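Local coordinates for protein putative dehydrogenase (Pseudomonas fluorescens, PDB 6UUG) that serves as the monooxygenase component of a two-component flavin-dependent system that oxidises methanesulfinate during bacterial sulfur assimilation, at residues 33-38 against 67-72; 90-95 against 104-109; 191-196 against 226-231. All coordinates share one frame; numbering follows the deposited sequence. Where two conformers were deposited one is given.

Interaction 1. Residues 33-38 against 67-72; sequences LQTARQ and SGLLAL
L69 reaches across to helix 32-53 and meets T35 and A36. Its side chain can be followed outward. CB lies against the phenyl ring of F106. CG is anti to the carbonyl carbon (chi1 -62°), which turns the branched end toward the helix. CG itself stays 4.3 Å from T35 CG2. The tip CD1 does most of the touching. It sits 4.0 Å from T35 CG2 and 4.1 Å from A36 CA, with the methyl A36 CB at 4.2 Å. The leucine end therefore rests on the helix surface at two successive residues. The side chains of T35 and L69 overlap alongside each other, running opposite ways.

T35 divides its two branches. CG2 faces L69 and also meets S67 CB at 4.2 Å. OG1 bonds back to the carbonyl O of S31, one turn earlier in the chain. No hydrogen bond joins the two segments, so the contact is apolar.

S67 shapes the loop that presents L69. Its OG accepts from L69 N at 3.0 Å, nearly straight at 167°, which makes an ST turn. The same OG also bonds to L64 O, so this hydroxyl has partners on both the helix and the loop. G68 between them has positive phi. A side chain there would collide with the carbonyl O of S67.

The contact lies where the loop after helix 58-67 passes helix 32-53. P32 and L39 of that helix also touch L69. Helix 85-96 packs on A36 through V91, and helix 100-119 brings F106 against L69.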
loop_
_atom_site.group_PDB
_atom_site.type_symbol
_atom_site.label_atom_id
_atom_site.label_comp_id
_atom_site.label_asym_id
_atom_site.label_seq_id
_atom_site.Cartn_x
_atom_site.Cartn_y
_atom_site.Cartn_z
ATOM N N LEU A 33 36.795 0.104 6.037
ATOM C CA LEU A 33 35.765 0.057 5.004
ATOM C C LEU A 33 36.346 -0.407 3.676
ATOM O O LEU A 33 35.754 -1.249 2.996
ATOM C CB LEU A 33 35.091 1.422 4.842
ATOM C CG LEU A 33 33.961 1.455 3.808
ATOM C CD1 LEU A 33 32.854 0.526 4.244
ATOM C CD2 LEU A 33 33.412 2.867 3.575
ATOM N N GLN A 34 37.508 0.135 3.289
ATOM C CA GLN A 34 38.147 -0.314 2.055
ATOM C C GLN A 34 38.478 -1.800 2.111
ATOM O O GLN A 34 38.277 -2.523 1.131
ATOM C CB GLN A 34 39.404 0.522 1.782
ATOM C CG GLN A 34 39.098 1.997 1.482
ATOM C CD GLN A 34 40.281 2.942 1.746
ATOM O OE1 GLN A 34 41.364 2.515 2.154
ATOM N NE2 GLN A 34 40.064 4.240 1.516
ATOM N N THR A 35 38.996 -2.273 3.248
ATOM C CA THR A 35 39.273 -3.699 3.405
ATOM C C THR A 35 38.001 -4.528 3.271
ATOM O O THR A 35 37.994 -5.570 2.605
ATOM C CB THR A 35 39.931 -3.961 4.760
ATOM O OG1 THR A 35 41.194 -3.285 4.825
ATOM C CG2 THR A 35 40.141 -5.444 4.981
ATOM N N ALA A 36 36.918 -4.084 3.911
ATOM C CA ALA A 36 35.646 -4.798 3.803
ATOM C C ALA A 36 35.133 -4.819 2.369
ATOM O O ALA A 36 34.626 -5.847 1.905
ATOM C CB ALA A 36 34.612 -4.164 4.741
ATOM N N ARG A 37 35.255 -3.699 1.646
ATOM C CA ARG A 37 34.721 -3.651 0.287
ATOM C C ARG A 37 35.515 -4.563 -0.640
ATOM O O ARG A 37 34.953 -5.188 -1.548
ATOM C CB ARG A 37 34.714 -2.215 -0.236
ATOM C CG ARG A 37 33.713 -1.309 0.464
ATOM C CD ARG A 37 34.100 0.165 0.379
ATOM N NE ARG A 37 33.663 0.800 -0.860
ATOM N N GLN A 38 36.825 -4.654 -0.411
ATOM C CA GLN A 38 37.664 -5.585 -1.153
ATOM C C GLN A 38 37.261 -7.027 -0.871
ATOM O O GLN A 38 37.141 -7.838 -1.792
ATOM C CB GLN A 38 39.122 -5.322 -0.781
ATOM C CG GLN A 38 40.154 -6.237 -1.361
ATOM C CD GLN A 38 41.543 -5.752 -1.006
ATOM O OE1 GLN A 38 42.085 -4.866 -1.667
ATOM N NE2 GLN A 38 42.108 -6.293 0.067
ATOM N N SER A 67 41.894 -10.731 7.754
ATOM C CA SER A 67 41.693 -9.323 7.408
ATOM C C SER A 67 42.008 -8.368 8.550
ATOM O O SER A 67 42.230 -7.176 8.300
ATOM C CB SER A 67 40.242 -9.091 6.980
ATOM O OG SER A 67 39.376 -9.221 8.104
ATOM N N GLY A 68 41.999 -8.847 9.788
ATOM C CA GLY A 68 42.061 -7.989 10.946
ATOM C C GLY A 68 40.723 -7.486 11.447
ATOM O O GLY A 68 40.654 -6.967 12.568
ATOM N N LEU A 69 39.655 -7.632 10.661
ATOM C CA LEU A 69 38.396 -6.985 11.017
ATOM C C LEU A 69 37.691 -7.645 12.201
ATOM O O LEU A 69 36.723 -7.070 12.713
ATOM C CB LEU A 69 37.460 -6.937 9.802
ATOM C CG LEU A 69 37.950 -6.133 8.587
ATOM C CD1 LEU A 69 37.038 -6.338 7.362
ATOM C CD2 LEU A 69 38.080 -4.647 8.897
ATOM N N LEU A 70 38.130 -8.820 12.658
ATOM C CA LEU A 70 37.536 -9.344 13.889
ATOM C C LEU A 70 37.906 -8.509 15.109
ATOM O O LEU A 70 37.273 -8.653 16.161
ATOM C CB LEU A 70 37.932 -10.800 14.113
ATOM C CG LEU A 70 37.410 -11.816 13.096
ATOM C CD1 LEU A 70 37.800 -13.230 13.516
ATOM C CD2 LEU A 70 35.882 -11.715 12.911
ATOM N N ALA A 71 38.890 -7.621 14.989
ATOM C CA ALA A 71 39.259 -6.708 16.061
ATOM C C ALA A 71 38.747 -5.293 15.805
ATOM O O ALA A 71 39.197 -4.347 16.456
ATOM C CB ALA A 71 40.783 -6.698 16.248
ATOM N N LEU A 72 37.801 -5.138 14.873
ATOM C CA LEU A 72 37.369 -3.803 14.464
ATOM C C LEU A 72 36.805 -3.008 15.638
ATOM O O LEU A 72 37.094 -1.811 15.787
ATOM C CB LEU A 72 36.329 -3.923 13.344
ATOM C CG LEU A 72 35.787 -2.629 12.734
ATOM C CD1 LEU A 72 36.946 -1.799 12.194
ATOM C CD2 LEU A 72 34.797 -2.950 11.596
#

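Interaction 2. Residues 90-95 against 104-109; sequences QVVREF and HVFGFH
Within the two segments the shortest polar bond is a backbone one, F108 N to H104 O at 2.8 Å; it belongs to the helical turn that carries F106 and G107 against V91, V92 and F95. No hydrogen bond crosses between the helices.

F106 carries most of the contact. Its ring is sent toward helix 85-96 because CG is anti to the backbone N (chi1 179°). F95 offers the ring an edge. F95 CE2 stands 3.8 Å above the plane of F106, over its centre. The two rings form a T-shaped pair, with centroids 5.2 Å apart and planes at 89°.

The valines hold the rest of the ring. V91 CG1 comes obliquely to F106 CE2, at 3.5 Å. V92 CG2 sits at the ring edge, 3.9 Å from F106 CD2. The same V92 methyl also packs on the bare backbone of G107, 3.7 Å from its CA. A CB on G107 would come to 3.3 Å from that methyl, so glycine permits this close approach. With an alanine in place of F106, a gap would probably open between the two helices, and the F95 edge would have no ring face to meet.

H110 adds another edge-to-face ring pair with F106. On a different side of helix 85-96, R93 makes salt bridges to E265 and E315, tying this helix to the C-terminal helical bundle.

The two helices run nearly antiparallel, at 166°, with axes 9.3 Å apart. A short connection joins them into a helical hairpin, part of the N-terminal helical domain of the acyl-CoA dehydrogenase fold.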
loop_
_atom_site.group_PDB
_atom_site.type_symbol
_atom_site.label_atom_id
_atom_site.label_comp_id
_atom_site.label_asym_id
_atom_site.label_seq_id
_atom_site.Cartn_x
_atom_site.Cartn_y
_atom_site.Cartn_z
ATOM N N GLN A 90 28.633 -0.046 9.705
ATOM C CA GLN A 90 28.824 0.212 8.282
ATOM C C GLN A 90 29.445 -0.991 7.580
ATOM O O GLN A 90 29.077 -1.321 6.449
ATOM C CB GLN A 90 29.710 1.457 8.083
ATOM C CG GLN A 90 29.787 1.924 6.633
ATOM C CD GLN A 90 30.666 3.168 6.454
ATOM O OE1 GLN A 90 31.567 3.425 7.252
ATOM N NE2 GLN A 90 30.414 3.924 5.396
ATOM N N VAL A 91 30.403 -1.657 8.231
ATOM C CA VAL A 91 30.998 -2.843 7.623
ATOM C C VAL A 91 29.986 -3.987 7.566
ATOM O O VAL A 91 29.911 -4.702 6.563
ATOM C CB VAL A 91 32.293 -3.231 8.360
ATOM C CG1 VAL A 91 32.772 -4.598 7.905
ATOM C CG2 VAL A 91 33.373 -2.145 8.094
ATOM N N VAL A 92 29.166 -4.154 8.612
ATOM C CA VAL A 92 28.082 -5.146 8.557
ATOM C C VAL A 92 27.194 -4.901 7.334
ATOM O O VAL A 92 26.869 -5.824 6.569
ATOM C CB VAL A 92 27.259 -5.115 9.865
ATOM C CG1 VAL A 92 26.023 -5.995 9.736
ATOM C CG2 VAL A 92 28.098 -5.570 11.067
ATOM N N ARG A 93 26.783 -3.644 7.144
ATOM C CA ARG A 93 25.955 -3.255 6.006
ATOM C C ARG A 93 26.645 -3.564 4.681
ATOM O O ARG A 93 26.015 -4.072 3.742
ATOM C CB ARG A 93 25.641 -1.757 6.119
ATOM C CG ARG A 93 25.039 -1.079 4.887
ATOM C CD ARG A 93 24.911 0.433 5.174
ATOM N NE ARG A 93 24.370 1.239 4.078
ATOM C CZ ARG A 93 24.238 2.563 4.149
ATOM N NH1 ARG A 93 24.595 3.201 5.264
ATOM N NH2 ARG A 93 23.755 3.251 3.116
ATOM N N GLU A 94 27.950 -3.279 4.593
ATOM C CA GLU A 94 28.682 -3.522 3.353
ATOM C C GLU A 94 28.734 -5.007 3.014
ATOM O O GLU A 94 28.575 -5.390 1.851
ATOM C CB GLU A 94 30.096 -2.954 3.463
ATOM C CG GLU A 94 30.861 -2.995 2.154
ATOM C CD GLU A 94 30.360 -1.973 1.147
ATOM O OE1 GLU A 94 29.779 -0.947 1.560
ATOM O OE2 GLU A 94 30.554 -2.196 -0.066
ATOM N N PHE A 95 28.962 -5.863 4.018
ATOM C CA PHE A 95 28.949 -7.303 3.760
ATOM C C PHE A 95 27.560 -7.760 3.330
ATOM O O PHE A 95 27.423 -8.577 2.413
ATOM C CB PHE A 95 29.386 -8.087 4.995
ATOM C CG PHE A 95 30.860 -8.008 5.286
ATOM C CD1 PHE A 95 31.778 -7.919 4.255
ATOM C CD2 PHE A 95 31.316 -8.027 6.591
ATOM C CE1 PHE A 95 33.148 -7.842 4.527
ATOM C CE2 PHE A 95 32.680 -7.963 6.868
ATOM C CZ PHE A 95 33.585 -7.871 5.832
ATOM N N HIS A 104 25.835 -11.438 8.974
ATOM C CA HIS A 104 25.208 -11.834 10.235
ATOM C C HIS A 104 26.226 -12.363 11.237
ATOM O O HIS A 104 26.241 -11.944 12.397
ATOM C CB HIS A 104 24.142 -12.889 9.939
ATOM C CG HIS A 104 23.229 -13.203 11.086
ATOM N ND1 HIS A 104 21.947 -13.668 10.887
ATOM C CD2 HIS A 104 23.404 -13.150 12.427
ATOM C CE1 HIS A 104 21.369 -13.883 12.056
ATOM N NE2 HIS A 104 22.232 -13.580 13.007
ATOM N N VAL A 105 27.064 -13.314 10.822
ATOM C CA VAL A 105 28.008 -13.868 11.787
ATOM C C VAL A 105 29.073 -12.848 12.145
ATOM O O VAL A 105 29.565 -12.849 13.272
ATOM C CB VAL A 105 28.637 -15.174 11.272
ATOM C CG1 VAL A 105 27.577 -16.270 11.263
ATOM C CG2 VAL A 105 29.265 -14.974 9.913
ATOM N N PHE A 106 29.446 -11.967 11.209
ATOM C CA PHE A 106 30.396 -10.899 11.533
ATOM C C PHE A 106 29.793 -9.923 12.539
ATOM O O PHE A 106 30.419 -9.591 13.558
ATOM C CB PHE A 106 30.825 -10.174 10.253
ATOM C CG PHE A 106 31.790 -9.043 10.487
ATOM C CD1 PHE A 106 33.138 -9.301 10.690
ATOM C CD2 PHE A 106 31.353 -7.728 10.503
ATOM C CE1 PHE A 106 34.036 -8.269 10.903
ATOM C CE2 PHE A 106 32.251 -6.682 10.721
ATOM C CZ PHE A 106 33.598 -6.957 10.920
ATOM N N GLY A 107 28.572 -9.456 12.273
ATOM C CA GLY A 107 27.910 -8.562 13.209
ATOM C C GLY A 107 27.676 -9.197 14.567
ATOM O O GLY A 107 27.866 -8.551 15.604
ATOM N N PHE A 108 27.293 -10.478 14.589
ATOM C CA PHE A 108 27.077 -11.136 15.874
ATOM C C PHE A 108 28.386 -11.349 16.630
ATOM O O PHE A 108 28.398 -11.282 17.857
ATOM C CB PHE A 108 26.339 -12.458 15.672
ATOM C CG PHE A 108 24.875 -12.367 15.974
ATOM C CD1 PHE A 108 24.149 -11.257 15.593
ATOM C CD2 PHE A 108 24.223 -13.394 16.641
ATOM C CE1 PHE A 108 22.790 -11.162 15.876
ATOM C CE2 PHE A 108 22.868 -13.308 16.923
ATOM C CZ PHE A 108 22.153 -12.191 16.536
ATOM N N HIS A 109 29.492 -11.593 15.919
ATOM C CA HIS A 109 30.798 -11.616 16.574
ATOM C C HIS A 109 31.030 -10.331 17.375
ATOM O O HIS A 109 31.367 -10.372 18.565
ATOM C CB HIS A 109 31.890 -11.840 15.516
ATOM C CG HIS A 109 33.262 -11.458 15.966
ATOM N ND1 HIS A 109 34.090 -12.327 16.645
ATOM C CD2 HIS A 109 33.948 -10.296 15.848
ATOM C CE1 HIS A 109 35.231 -11.716 16.921
ATOM N NE2 HIS A 109 35.168 -10.481 16.455
#

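Interaction 3. Residues 191-196 against 226-231; sequences LIAAIP and VRVEES
Strands 191-196 and 226-228 cross at 117°, with axes 8.6 Å apart and no hydrogen bond between them. They belong to different sheets, packed face to face by side chains. This is consistent with the middle beta domain of the acyl-CoA dehydrogenase fold, which lies between the two helical domains. Strand 189-196 pairs with strand 176-183, while strand 221-228 belongs to the other, antiparallel sheet.

Alternation along the first strand puts A193 and I195 on the face that looks at the second, and A194 on the reverse face. I195 uses two branches. Its CG1 lies between the backbone N and the carbonyl carbon (chi1 59°). From there the extended chain carries CD1 to V226 CG1, at 4.0 Å. The other branch, CG2, meets V228 CG2 at 4.2 Å. I195 thus spans the two valines, crossing V226 at a slant and V228 at about a right angle.

V228 is forked over the first strand. One methyl goes to I195 and the other to A193. All four touching residues are buried and apolar. F161 of strand 159-162 packs on both A193 and V228, and I202 of strand 202-204 covers I195 and V226.

Past S231 the chain turns back onto the first strand, where A194 bonds through its backbone with E232 and I192 with L234. The valine fork thus lies close to where the chain passes from one sheet to the other. In the tightest approach, the methyl A193 CB stands 3.6 Å from V228 CG1.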
loop_
_atom_site.group_PDB
_atom_site.type_symbol
_atom_site.label_atom_id
_atom_site.label_comp_id
_atom_site.label_asym_id
_atom_site.label_seq_id
_atom_site.Cartn_x
_atom_site.Cartn_y
_atom_site.Cartn_z
ATOM N N LEU A 191 21.387 -16.695 33.305
ATOM C CA LEU A 191 22.809 -16.545 33.594
ATOM C C LEU A 191 23.586 -16.645 32.288
ATOM O O LEU A 191 23.355 -17.566 31.499
ATOM C CB LEU A 191 23.273 -17.622 34.583
ATOM C CG LEU A 191 24.758 -17.678 34.907
ATOM C CD1 LEU A 191 25.161 -16.445 35.695
ATOM C CD2 LEU A 191 25.082 -18.948 35.680
ATOM N N ILE A 192 24.499 -15.698 32.054
ATOM C CA ILE A 192 25.267 -15.619 30.815
ATOM C C ILE A 192 26.736 -15.896 31.121
ATOM O O ILE A 192 27.271 -15.396 32.113
ATOM C CB ILE A 192 25.123 -14.236 30.148
ATOM C CG1 ILE A 192 23.675 -13.723 30.218
ATOM C CG2 ILE A 192 25.628 -14.298 28.716
ATOM C CD1 ILE A 192 22.703 -14.540 29.448
ATOM N N ALA A 193 27.387 -16.674 30.260
ATOM C CA ALA A 193 28.806 -16.978 30.419
ATOM C C ALA A 193 29.505 -16.908 29.068
ATOM O O ALA A 193 28.891 -17.134 28.028
ATOM C CB ALA A 193 29.014 -18.369 31.041
ATOM N N ALA A 194 30.801 -16.595 29.093
ATOM C CA ALA A 194 31.660 -16.661 27.916
ATOM C C ALA A 194 32.608 -17.844 28.078
ATOM O O ALA A 194 33.401 -17.873 29.022
ATOM C CB ALA A 194 32.454 -15.369 27.734
ATOM N N ILE A 195 32.533 -18.811 27.171
ATOM C CA ILE A 195 33.305 -20.044 27.339
ATOM C C ILE A 195 33.856 -20.493 25.996
ATOM O O ILE A 195 33.311 -20.154 24.934
ATOM C CB ILE A 195 32.459 -21.172 27.971
ATOM C CG1 ILE A 195 31.237 -21.495 27.117
ATOM C CG2 ILE A 195 32.038 -20.810 29.395
ATOM C CD1 ILE A 195 30.361 -22.579 27.726
ATOM N N PRO A 196 34.970 -21.233 26.007
ATOM C CA PRO A 196 35.550 -21.713 24.746
ATOM C C PRO A 196 34.584 -22.629 24.015
ATOM O O PRO A 196 33.903 -23.457 24.626
ATOM C CB PRO A 196 36.808 -22.469 25.194
ATOM C CG PRO A 196 37.121 -21.932 26.535
ATOM C CD PRO A 196 35.803 -21.594 27.167
ATOM N N VAL A 226 28.597 -29.117 31.085
ATOM C CA VAL A 226 29.660 -28.224 30.630
ATOM C C VAL A 226 30.079 -27.334 31.788
ATOM O O VAL A 226 29.268 -26.570 32.321
ATOM C CB VAL A 226 29.207 -27.380 29.432
ATOM C CG1 VAL A 226 30.307 -26.390 29.052
ATOM C CG2 VAL A 226 28.832 -28.274 28.267
ATOM N N ARG A 227 31.352 -27.413 32.163
ATOM C CA ARG A 227 31.831 -26.662 33.314
ATOM C C ARG A 227 31.942 -25.176 32.982
ATOM O O ARG A 227 32.384 -24.799 31.892
ATOM C CB ARG A 227 33.183 -27.208 33.774
ATOM C CG ARG A 227 33.796 -26.413 34.908
ATOM C CD ARG A 227 35.063 -27.070 35.452
ATOM N NE ARG A 227 35.671 -26.252 36.499
ATOM C CZ ARG A 227 36.347 -26.742 37.534
ATOM N NH1 ARG A 227 36.863 -25.925 38.444
ATOM N NH2 ARG A 227 36.496 -28.052 37.661
ATOM N N VAL A 228 31.524 -24.331 33.927
ATOM C CA VAL A 228 31.603 -22.877 33.788
ATOM C C VAL A 228 32.179 -22.293 35.076
ATOM O O VAL A 228 31.605 -22.479 36.157
ATOM C CB VAL A 228 30.229 -22.254 33.473
ATOM C CG1 VAL A 228 30.350 -20.755 33.335
ATOM C CG2 VAL A 228 29.666 -22.846 32.188
ATOM N N GLU A 229 33.301 -21.579 34.962
ATOM C CA GLU A 229 33.930 -20.970 36.128
ATOM C C GLU A 229 33.227 -19.674 36.511
ATOM O O GLU A 229 32.630 -18.993 35.673
ATOM C CB GLU A 229 35.403 -20.657 35.865
ATOM C CG GLU A 229 36.226 -21.824 35.413
ATOM C CD GLU A 229 36.193 -22.970 36.397
ATOM O OE1 GLU A 229 36.257 -22.730 37.629
ATOM O OE2 GLU A 229 36.092 -24.115 35.927
ATOM N N GLU A 230 33.338 -19.315 37.795
ATOM C CA GLU A 230 32.841 -18.019 38.249
ATOM C C GLU A 230 33.429 -16.891 37.417
ATOM O O GLU A 230 32.725 -15.940 37.059
ATOM C CB GLU A 230 33.179 -17.800 39.727
ATOM C CG GLU A 230 32.493 -18.760 40.678
ATOM C CD GLU A 230 30.986 -18.700 40.571
ATOM O OE1 GLU A 230 30.367 -19.730 40.220
ATOM O OE2 GLU A 230 30.420 -17.615 40.828
ATOM N N SER A 231 34.721 -16.992 37.088
ATOM C CA SER A 231 35.404 -15.988 36.285
ATOM C C SER A 231 34.867 -15.904 34.863
ATOM O O SER A 231 35.252 -14.989 34.127
ATOM C CB SER A 231 36.907 -16.284 36.235
ATOM O OG SER A 231 37.169 -17.457 35.477
#

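In the fold
The three contacts follow one another along the chain, and none encloses or crosses another. Interaction 1 closes a loop of 28 residues, mostly helix, bringing the start of helix 32-53 to the loop after helix 58-67. Interaction 2 then closes a tight hairpin between helices 85-96 and 100-119. These two touch, with centres 10 Å apart. A probable hydrogen bond between L70 O and H109 NE2 links them, and A36 O packs on F95 CE1. Together they knit the N-terminal helical domain. Interaction 3 lies apart in the beta domain, 26 Å from interaction 2 between centres. It closes 29 residues and joins two sheets.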